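Local coordinates for RNA polymerase sigma-H factor (Fusobacterium nucleatum subsp. nucleatum, PDB 3MZY), which probably acts as a sigma-70 family transcription initiation factor that directs RNA polymerase to specific promoter sites and is then released, at residues D6-G11 / Y120-Y125; L13-A18 / E116-L121; S126-A131 / K136-I141. All coordinates share one frame; numbering follows the deposited sequence.

Contact 1: D6-G11 / Y120-Y125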
loop_
_atom_site.group_PDB
_atom_site.type_symbol
_atom_site.label_atom_id
_atom_site.label_comp_id
_atom_site.label_asym_id
_atom_site.label_seq_id
_atom_site.Cartn_x
_atom_site.Cartn_y
_atom_site.Cartn_z
ATOM N N ASP A 6 -10.798 -0.429 -9.992
ATOM C CA ASP A 6 -11.584 0.581 -9.268
ATOM C C ASP A 6 -11.068 0.813 -7.851
ATOM O O ASP A 6 -10.589 1.914 -7.523
ATOM C CB ASP A 6 -13.063 0.170 -9.214
ATOM C CG ASP A 6 -13.333 -1.146 -9.925
ATOM O OD1 ASP A 6 -12.727 -2.162 -9.507
ATOM O OD2 ASP A 6 -14.143 -1.166 -10.886
ATOM N N LEU A 7 -11.161 -0.238 -7.034
ATOM C CA LEU A 7 -10.730 -0.217 -5.638
ATOM C C LEU A 7 -9.219 -0.112 -5.486
ATOM O O LEU A 7 -8.719 0.076 -4.375
ATOM C CB LEU A 7 -11.227 -1.474 -4.917
ATOM C CG LEU A 7 -12.721 -1.583 -4.595
ATOM C CD1 LEU A 7 -13.120 -3.031 -4.379
ATOM C CD2 LEU A 7 -13.079 -0.741 -3.380
ATOM N N VAL A 8 -8.498 -0.244 -6.596
ATOM C CA VAL A 8 -7.032 -0.193 -6.595
ATOM C C VAL A 8 -6.511 1.135 -6.040
ATOM O O VAL A 8 -5.578 1.149 -5.244
ATOM C CB VAL A 8 -6.444 -0.500 -7.999
ATOM C CG1 VAL A 8 -4.969 -0.150 -8.077
ATOM C CG2 VAL A 8 -6.643 -1.964 -8.335
ATOM N N GLN A 9 -7.123 2.242 -6.444
ATOM C CA GLN A 9 -6.766 3.540 -5.881
ATOM C C GLN A 9 -6.884 3.532 -4.356
ATOM O O GLN A 9 -5.982 3.975 -3.646
ATOM C CB GLN A 9 -7.612 4.646 -6.494
ATOM C CG GLN A 9 -6.831 5.602 -7.395
ATOM C CD GLN A 9 -6.462 5.013 -8.751
ATOM O OE1 GLN A 9 -5.779 3.989 -8.844
ATOM N NE2 GLN A 9 -6.900 5.681 -9.812
ATOM N N GLU A 10 -7.982 2.979 -3.863
ATOM C CA GLU A 10 -8.257 2.943 -2.434
ATOM C C GLU A 10 -7.227 2.116 -1.668
ATOM O O GLU A 10 -6.731 2.552 -0.632
ATOM C CB GLU A 10 -9.694 2.457 -2.193
ATOM C CG GLU A 10 -10.748 3.573 -2.395
ATOM C CD GLU A 10 -11.107 3.863 -3.866
ATOM O OE1 GLU A 10 -10.769 3.055 -4.770
ATOM O OE2 GLU A 10 -11.749 4.907 -4.112
ATOM N N GLY A 11 -6.906 0.940 -2.214
ATOM C CA GLY A 11 -5.828 0.062 -1.736
ATOM C C GLY A 11 -4.517 0.790 -1.517
ATOM O O GLY A 11 -3.955 0.762 -0.411
ATOM N N TYR A 120 -1.132 -7.811 -4.824
ATOM C CA TYR A 120 -2.122 -8.474 -3.964
ATOM C C TYR A 120 -2.351 -7.756 -2.666
ATOM O O TYR A 120 -3.454 -7.817 -2.123
ATOM C CB TYR A 120 -1.802 -9.949 -3.750
ATOM C CG TYR A 120 -1.874 -10.665 -5.060
ATOM C CD1 TYR A 120 -0.710 -10.974 -5.776
ATOM C CD2 TYR A 120 -3.124 -10.981 -5.630
ATOM C CE1 TYR A 120 -0.783 -11.620 -7.008
ATOM C CE2 TYR A 120 -3.215 -11.625 -6.867
ATOM C CZ TYR A 120 -2.048 -11.936 -7.547
ATOM O OH TYR A 120 -2.140 -12.560 -8.762
ATOM N N LEU A 121 -1.314 -7.056 -2.209
ATOM C CA LEU A 121 -1.365 -6.280 -1.001
ATOM C C LEU A 121 -2.417 -5.192 -1.108
ATOM O O LEU A 121 -3.273 -5.061 -0.217
ATOM C CB LEU A 121 -0.003 -5.659 -0.735
ATOM C CG LEU A 121 0.230 -4.998 0.625
ATOM C CD1 LEU A 121 0.064 -5.997 1.784
ATOM C CD2 LEU A 121 1.614 -4.360 0.639
ATOM N N ILE A 122 -2.378 -4.433 -2.208
ATOM C CA ILE A 122 -3.331 -3.341 -2.404
ATOM C C ILE A 122 -4.741 -3.810 -2.725
ATOM O O ILE A 122 -5.674 -3.010 -2.707
ATOM C CB ILE A 122 -2.849 -2.283 -3.453
ATOM C CG1 ILE A 122 -2.920 -2.859 -4.882
ATOM C CG2 ILE A 122 -1.491 -1.712 -3.031
ATOM C CD1 ILE A 122 -2.200 -2.057 -5.990
ATOM N N ARG A 123 -4.906 -5.099 -2.996
ATOM C CA ARG A 123 -6.256 -5.667 -3.153
ATOM C C ARG A 123 -6.744 -6.357 -1.859
ATOM O O ARG A 123 -7.722 -7.113 -1.879
ATOM C CB ARG A 123 -6.308 -6.619 -4.355
ATOM C CG ARG A 123 -6.221 -5.927 -5.696
ATOM C CD ARG A 123 -5.884 -6.910 -6.827
ATOM N NE ARG A 123 -5.956 -6.273 -8.145
ATOM C CZ ARG A 123 -5.051 -5.419 -8.645
ATOM N NH1 ARG A 123 -3.971 -5.062 -7.942
ATOM N NH2 ARG A 123 -5.226 -4.908 -9.859
ATOM N N GLY A 124 -6.036 -6.122 -0.749
ATOM C CA GLY A 124 -6.537 -6.501 0.578
ATOM C C GLY A 124 -6.328 -7.953 0.970
ATOM O O GLY A 124 -7.070 -8.503 1.814
ATOM N N TYR A 125 -5.320 -8.577 0.356
ATOM C CA TYR A 125 -4.934 -9.940 0.660
ATOM C C TYR A 125 -3.892 -9.915 1.766
ATOM O O TYR A 125 -3.031 -9.034 1.783
ATOM C CB TYR A 125 -4.374 -10.600 -0.591
ATOM C CG TYR A 125 -5.438 -10.895 -1.610
ATOM C CD1 TYR A 125 -6.340 -11.929 -1.409
ATOM C CD2 TYR A 125 -5.574 -10.103 -2.754
ATOM C CE1 TYR A 125 -7.340 -12.190 -2.337
ATOM C CE2 TYR A 125 -6.554 -10.363 -3.690
ATOM C CZ TYR A 125 -7.433 -11.403 -3.470
ATOM O OH TYR A 125 -8.422 -11.642 -4.373
#

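Contact 2: L13-A18 / E116-L121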
loop_
_atom_site.group_PDB
_atom_site.type_symbol
_atom_site.label_atom_id
_atom_site.label_comp_id
_atom_site.label_asym_id
_atom_site.label_seq_id
_atom_site.Cartn_x
_atom_site.Cartn_y
_atom_site.Cartn_z
ATOM N N LEU A 13 -4.078 4.056 -1.374
ATOM C CA LEU A 13 -4.249 5.085 -0.351
ATOM C C LEU A 13 -4.066 4.429 1.024
ATOM O O LEU A 13 -3.266 4.909 1.845
ATOM C CB LEU A 13 -5.647 5.719 -0.441
ATOM C CG LEU A 13 -5.914 7.172 -0.032
ATOM C CD1 LEU A 13 -7.282 7.253 0.655
ATOM C CD2 LEU A 13 -4.823 7.805 0.864
ATOM N N GLY A 14 -4.812 3.335 1.248
ATOM C CA GLY A 14 -4.727 2.522 2.467
ATOM C C GLY A 14 -3.286 2.213 2.833
ATOM O O GLY A 14 -2.897 2.379 3.987
ATOM N N LEU A 15 -2.492 1.806 1.842
ATOM C CA LEU A 15 -1.109 1.444 2.060
ATOM C C LEU A 15 -0.251 2.649 2.453
ATOM O O LEU A 15 0.556 2.559 3.382
ATOM C CB LEU A 15 -0.518 0.750 0.819
ATOM C CG LEU A 15 0.999 0.477 0.791
ATOM C CD1 LEU A 15 1.404 -0.590 1.799
ATOM C CD2 LEU A 15 1.483 0.070 -0.590
ATOM N N LEU A 16 -0.409 3.753 1.716
ATOM C CA LEU A 16 0.271 5.007 1.992
ATOM C C LEU A 16 -0.030 5.511 3.400
ATOM O O LEU A 16 0.831 6.104 4.058
ATOM C CB LEU A 16 -0.156 6.053 0.964
ATOM C CG LEU A 16 0.790 6.504 -0.154
ATOM C CD1 LEU A 16 1.816 5.444 -0.529
ATOM C CD2 LEU A 16 -0.033 6.923 -1.364
ATOM N N LYS A 17 -1.265 5.279 3.836
ATOM C CA LYS A 17 -1.698 5.580 5.199
ATOM C C LYS A 17 -0.991 4.655 6.173
ATOM O O LYS A 17 -0.451 5.109 7.179
ATOM C CB LYS A 17 -3.215 5.411 5.336
ATOM C CG LYS A 17 -4.016 6.653 4.973
ATOM C CD LYS A 17 -5.462 6.535 5.441
ATOM C CE LYS A 17 -6.334 7.574 4.777
ATOM N NZ LYS A 17 -7.698 7.569 5.371
ATOM N N ALA A 18 -0.995 3.359 5.858
ATOM C CA ALA A 18 -0.285 2.364 6.648
ATOM C C ALA A 18 1.145 2.820 6.932
ATOM O O ALA A 18 1.582 2.830 8.080
ATOM C CB ALA A 18 -0.283 1.022 5.931
ATOM N N GLU A 116 4.774 -8.040 -7.671
ATOM C CA GLU A 116 3.820 -9.146 -7.577
ATOM C C GLU A 116 3.134 -9.097 -6.214
ATOM O O GLU A 116 1.927 -9.271 -6.127
ATOM C CB GLU A 116 4.519 -10.498 -7.758
ATOM C CG GLU A 116 4.817 -10.890 -9.189
ATOM C CD GLU A 116 5.613 -12.199 -9.283
ATOM O OE1 GLU A 116 5.326 -13.011 -10.199
ATOM O OE2 GLU A 116 6.526 -12.423 -8.441
ATOM N N VAL A 117 3.920 -8.836 -5.171
ATOM C CA VAL A 117 3.416 -8.726 -3.807
ATOM C C VAL A 117 2.496 -7.511 -3.648
ATOM O O VAL A 117 1.399 -7.609 -3.088
ATOM C CB VAL A 117 4.586 -8.694 -2.772
ATOM C CG1 VAL A 117 4.094 -8.218 -1.390
ATOM C CG2 VAL A 117 5.241 -10.084 -2.657
ATOM N N LEU A 118 2.948 -6.370 -4.154
ATOM C CA LEU A 118 2.178 -5.123 -4.106
ATOM C C LEU A 118 0.793 -5.317 -4.706
ATOM O O LEU A 118 -0.205 -4.929 -4.100
ATOM C CB LEU A 118 2.932 -4.021 -4.861
ATOM C CG LEU A 118 2.320 -2.619 -4.891
ATOM C CD1 LEU A 118 2.245 -2.027 -3.462
ATOM C CD2 LEU A 118 3.098 -1.687 -5.846
ATOM N N THR A 119 0.746 -5.920 -5.893
ATOM C CA THR A 119 -0.506 -6.224 -6.580
ATOM C C THR A 119 -1.541 -6.850 -5.638
ATOM O O THR A 119 -2.708 -6.465 -5.648
ATOM C CB THR A 119 -0.231 -7.153 -7.799
ATOM O OG1 THR A 119 0.499 -6.409 -8.794
ATOM C CG2 THR A 119 -1.513 -7.717 -8.408
ATOM N N TYR A 120 -1.132 -7.811 -4.824
ATOM C CA TYR A 120 -2.122 -8.474 -3.964
ATOM C C TYR A 120 -2.351 -7.756 -2.666
ATOM O O TYR A 120 -3.454 -7.817 -2.123
ATOM C CB TYR A 120 -1.802 -9.949 -3.750
ATOM C CG TYR A 120 -1.874 -10.665 -5.060
ATOM C CD1 TYR A 120 -0.710 -10.974 -5.776
ATOM C CD2 TYR A 120 -3.124 -10.981 -5.630
ATOM C CE1 TYR A 120 -0.783 -11.620 -7.008
ATOM C CE2 TYR A 120 -3.215 -11.625 -6.867
ATOM C CZ TYR A 120 -2.048 -11.936 -7.547
ATOM O OH TYR A 120 -2.140 -12.560 -8.762
ATOM N N LEU A 121 -1.314 -7.056 -2.209
ATOM C CA LEU A 121 -1.365 -6.280 -1.001
ATOM C C LEU A 121 -2.417 -5.192 -1.108
ATOM O O LEU A 121 -3.273 -5.061 -0.217
ATOM C CB LEU A 121 -0.003 -5.659 -0.735
ATOM C CG LEU A 121 0.230 -4.998 0.625
ATOM C CD1 LEU A 121 0.064 -5.997 1.784
ATOM C CD2 LEU A 121 1.614 -4.360 0.639
#

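Contact 3: S126-A131 / K136-I141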
loop_
_atom_site.group_PDB
_atom_site.type_symbol
_atom_site.label_atom_id
_atom_site.label_comp_id
_atom_site.label_asym_id
_atom_site.label_seq_id
_atom_site.Cartn_x
_atom_site.Cartn_y
_atom_site.Cartn_z
ATOM N N SER A 126 -3.971 -10.860 2.698
ATOM C CA SER A 126 -3.041 -10.878 3.825
ATOM C C SER A 126 -1.722 -11.493 3.365
ATOM O O SER A 126 -1.684 -12.181 2.334
ATOM C CB SER A 126 -3.612 -11.695 4.969
ATOM O OG SER A 126 -3.699 -13.048 4.563
ATOM N N TYR A 127 -0.650 -11.267 4.123
ATOM C CA TYR A 127 0.654 -11.779 3.739
ATOM C C TYR A 127 0.602 -13.303 3.628
ATOM O O TYR A 127 1.246 -13.886 2.764
ATOM C CB TYR A 127 1.755 -11.290 4.697
ATOM C CG TYR A 127 1.868 -12.052 6.001
ATOM C CD1 TYR A 127 2.875 -12.996 6.196
ATOM C CD2 TYR A 127 0.951 -11.846 7.031
ATOM C CE1 TYR A 127 2.967 -13.711 7.404
ATOM C CE2 TYR A 127 1.034 -12.543 8.238
ATOM C CZ TYR A 127 2.037 -13.473 8.424
ATOM O OH TYR A 127 2.110 -14.159 9.626
ATOM N N ARG A 128 -0.188 -13.943 4.488
ATOM C CA ARG A 128 -0.382 -15.387 4.420
ATOM C C ARG A 128 -1.061 -15.784 3.116
ATOM O O ARG A 128 -0.686 -16.775 2.486
ATOM C CB ARG A 128 -1.219 -15.878 5.590
ATOM C CG ARG A 128 -0.520 -15.737 6.902
ATOM C CD ARG A 128 -1.385 -16.265 8.014
ATOM N NE ARG A 128 -1.743 -17.660 7.799
ATOM C CZ ARG A 128 -2.909 -18.182 8.155
ATOM N NH1 ARG A 128 -3.160 -19.463 7.932
ATOM N NH2 ARG A 128 -3.826 -17.417 8.732
ATOM N N GLU A 129 -2.059 -15.009 2.715
ATOM C CA GLU A 129 -2.775 -15.305 1.490
ATOM C C GLU A 129 -1.879 -15.061 0.289
ATOM O O GLU A 129 -1.976 -15.778 -0.709
ATOM C CB GLU A 129 -4.063 -14.490 1.397
ATOM C CG GLU A 129 -5.130 -14.869 2.425
ATOM C CD GLU A 129 -6.323 -13.924 2.415
ATOM O OE1 GLU A 129 -6.154 -12.742 2.035
ATOM O OE2 GLU A 129 -7.443 -14.357 2.794
ATOM N N ILE A 130 -0.981 -14.077 0.397
ATOM C CA ILE A 130 -0.067 -13.738 -0.689
ATOM C C ILE A 130 0.958 -14.871 -0.884
ATOM O O ILE A 130 1.266 -15.256 -2.022
ATOM C CB ILE A 130 0.606 -12.336 -0.454
ATOM C CG1 ILE A 130 -0.449 -11.218 -0.517
ATOM C CG2 ILE A 130 1.728 -12.061 -1.471
ATOM C CD1 ILE A 130 0.018 -9.867 0.031
ATOM N N ALA A 131 1.484 -15.403 0.221
ATOM C CA ALA A 131 2.341 -16.593 0.177
ATOM C C ALA A 131 1.688 -17.730 -0.611
ATOM O O ALA A 131 2.304 -18.310 -1.503
ATOM C CB ALA A 131 2.667 -17.053 1.573
ATOM N N LYS A 136 5.109 -18.893 -2.289
ATOM C CA LYS A 136 6.330 -18.431 -1.651
ATOM C C LYS A 136 6.140 -18.674 -0.189
ATOM O O LYS A 136 5.009 -18.843 0.256
ATOM C CB LYS A 136 6.558 -16.934 -1.918
ATOM C CG LYS A 136 6.958 -16.593 -3.352
ATOM C CD LYS A 136 8.018 -17.533 -3.854
ATOM C CE LYS A 136 8.665 -17.044 -5.147
ATOM N NZ LYS A 136 9.942 -16.331 -4.858
ATOM N N ASN A 137 7.217 -18.717 0.579
ATOM C CA ASN A 137 7.037 -18.872 2.023
ATOM C C ASN A 137 6.729 -17.557 2.745
ATOM O O ASN A 137 7.034 -16.479 2.242
ATOM C CB ASN A 137 8.137 -19.721 2.685
ATOM C CG ASN A 137 9.499 -19.037 2.746
ATOM O OD1 ASN A 137 10.491 -19.665 3.152
ATOM N ND2 ASN A 137 9.564 -17.771 2.360
ATOM N N LEU A 138 6.071 -17.663 3.891
ATOM C CA LEU A 138 5.639 -16.507 4.680
ATOM C C LEU A 138 6.737 -15.468 4.902
ATOM O O LEU A 138 6.510 -14.284 4.690
ATOM C CB LEU A 138 5.059 -16.969 6.030
ATOM C CG LEU A 138 3.562 -17.309 6.193
ATOM C CD1 LEU A 138 2.955 -18.168 5.067
ATOM C CD2 LEU A 138 3.303 -17.977 7.546
ATOM N N LYS A 139 7.919 -15.917 5.319
ATOM C CA LYS A 139 8.999 -15.014 5.711
ATOM C C LYS A 139 9.384 -14.151 4.533
ATOM O O LYS A 139 9.636 -12.960 4.666
ATOM C CB LYS A 139 10.218 -15.806 6.170
ATOM C CG LYS A 139 11.384 -14.950 6.624
ATOM C CD LYS A 139 12.644 -15.796 6.788
ATOM C CE LYS A 139 13.551 -15.252 7.887
ATOM N NZ LYS A 139 13.273 -15.922 9.190
ATOM N N SER A 140 9.424 -14.779 3.373
ATOM C CA SER A 140 9.818 -14.121 2.156
ATOM C C SER A 140 8.830 -13.020 1.762
ATOM O O SER A 140 9.237 -11.992 1.232
ATOM C CB SER A 140 9.962 -15.168 1.067
ATOM O OG SER A 140 9.463 -14.700 -0.153
ATOM N N ILE A 141 7.541 -13.232 2.031
ATOM C CA ILE A 141 6.524 -12.252 1.683
ATOM C C ILE A 141 6.604 -11.087 2.666
ATOM O O ILE A 141 6.544 -9.916 2.287
ATOM C CB ILE A 141 5.090 -12.884 1.684
ATOM C CG1 ILE A 141 4.956 -13.942 0.581
ATOM C CG2 ILE A 141 3.989 -11.803 1.560
ATOM C CD1 ILE A 141 5.363 -13.481 -0.790
#

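Contact 1: D6-G11 / Y120-Y125
Val8 splits its two methyls between Ile122 and Arg123. CG2 lies over one face of the Arg123 guanidinium, toward its rim, and comes within 3.6 Å of Arg123 NH2. CG1 meets the end of the isoleucine chain, with Val8 CG1 4.0 Å from Ile122 CD1. The valine slants across both partners and runs parallel to neither. Arg123 reaches this place because its chain is extended from CG to NE; its NH1 bonds to Thr119 O, one turn back, which helps to fix the flat group. Ile122 points its CB at the opposite segment. Its CG1 lies between the backbone N and the carbonyl carbon (chi1 72°), and CD1 extends from there to the valine.

Beside the side chains, the backbones come very close. Gly11 CA is 4.3 Å from Ile122 CA. A CA-H...O contact runs from Gly11 CA to Ile122 O at 3.2 Å, with an angle of 145° at the hydrogen. The glycine has no side chain to keep that carbonyl off. Helix 112-121 ends here in a Schellman motif: Tyr125 N bonds to Tyr120 O and Gly124 N to Leu121 O, with Gly124 at positive phi.

No hydrogen bond links the segments. Helix 8-21, within sigma-70 region 2, meets helix 112-121, probably of a region 4-like part, through methyls, one guanidinium face and a CA-H...O contact, so the match depends more on shape than charge.

Contact 2: L13-A18 / E116-L121
Leu15 meets Leu118 and Leu121 with no flat group between them. The one aromatic ring of the two segments, Tyr120, belongs to a different side of its helix. The methyl of the preceding residue, Thr119 CG2, sits 4.1 Å above the centre of one face of that ring. At the ring edge, in plane, is Tyr125 CD2. The tyrosine side chain also touches Ile130 and Ile133 of helix 127-134.

The contact is a helix-helix packing within an all-helical protein. Helix 8-21 belongs to sigma-70 region 2. Helices 112-121, 127-134 and 138-159 are consistent with the helix-turn-helix domain of region 4 in this family. If so, Leu15 lies on the join between the region 2 part and the region 4 part. All three leucines are buried.

The three share one conformation. In each, CG is anti to the backbone N; for Leu15 chi1 is 171°. This sends the forked end of Leu15 toward the other helix. Its two methyls then part company, CD2 going to Leu118 and CD1 to Leu121. Leu15 crosses each of them at about a right angle, and the touching is methyl on methyl. Leu118 starts out along the flank of its helix and only its end turns in, whereas Leu121 already sets out toward the other helix at its CB. The backbones stay apart, with Leu15 CA and Leu121 CA 8.3 Å from each other.

Two further helices pack here. Ile37 of helix 29-50 touches both Leu15 and Leu121, and Phe102 of helix 91-109 packs on Leu15. Across the contact, Leu15 CD1 stands 4.0 Å from Leu121 CD2, while Leu15 CD2 is closer to Leu118 CD1, at 3.6 Å.

Contact 3: S126-A131 / K136-I141
Ile141 is one of two bumps in this contact. It fits a hollow on helix 127-134 formed by Tyr127, Ile130 and Ala131. Its CG2, anti to the backbone N, enters the hollow: Ile141 CG2 is 3.6 Å from Tyr127 O and 3.8 Å from Ile130 CG2. The other branch lies along the backbone, with Ile141 CG1 3.7 Å from Ala131 CA. Phe113 and Val117 of helix 112-121 pack on the same isoleucine.

Leu138, the second bump, fills a more exposed notch between Tyr127 and Ala131. Its CG approaches the tyrosine at 3.8 Å from Tyr127 CE1, and the two side chains cross at about a right angle. Its CD1 reaches Ala131 CB at 3.7 Å. With CG between the backbone N and the carbonyl carbon (chi1 80°), the tyrosine ring comes beside Leu138. Arg128 CG covers one face of its ring, toward the rim.

At Ala131 the chain folds back closely: Ala131 CB is 3.2 Å from Lys136 O. Lys136 N bonds to Ala131 O at 3.0 Å, nearly straight at 163°. Farther back, Ser126 and Glu129 form a capping box: Ser126 N bonds to Glu129 OE1, and Glu129 N to Ser126 OG.

Two helices joined by a short turn, the second starting after Asn137 at its N-cap, fit the helix-turn-helix of sigma region 4, in which the second helix usually reads the -35 element. The chemistry implies a unit set by apolar fit, with one backbone bond closing the turn and the capping box fixing where the first helix begins.

In the fold
Contacts 1 and 2 both join helix 8-21 to helix 112-121, and their centres are about 6 Å apart. They touch where Ile122 CG2 meets Leu15 CD2 at 4.2 Å. Contact 2 is the more central, and contact 1 lies near the end of helix 112-121. Contact 3 follows later in the chain, its centre about 17 Å from that of contact 1 and about 14 Å from that of contact 2. Ile130 bridges the gap: its CG1 lies 3.7 Å from Tyr120 CB. Val117 CG2 also meets Ile141 CD1, at 3.9 Å. Helix 112-121 thus touches both the region 2 helix and the helix pair that probably binds DNA.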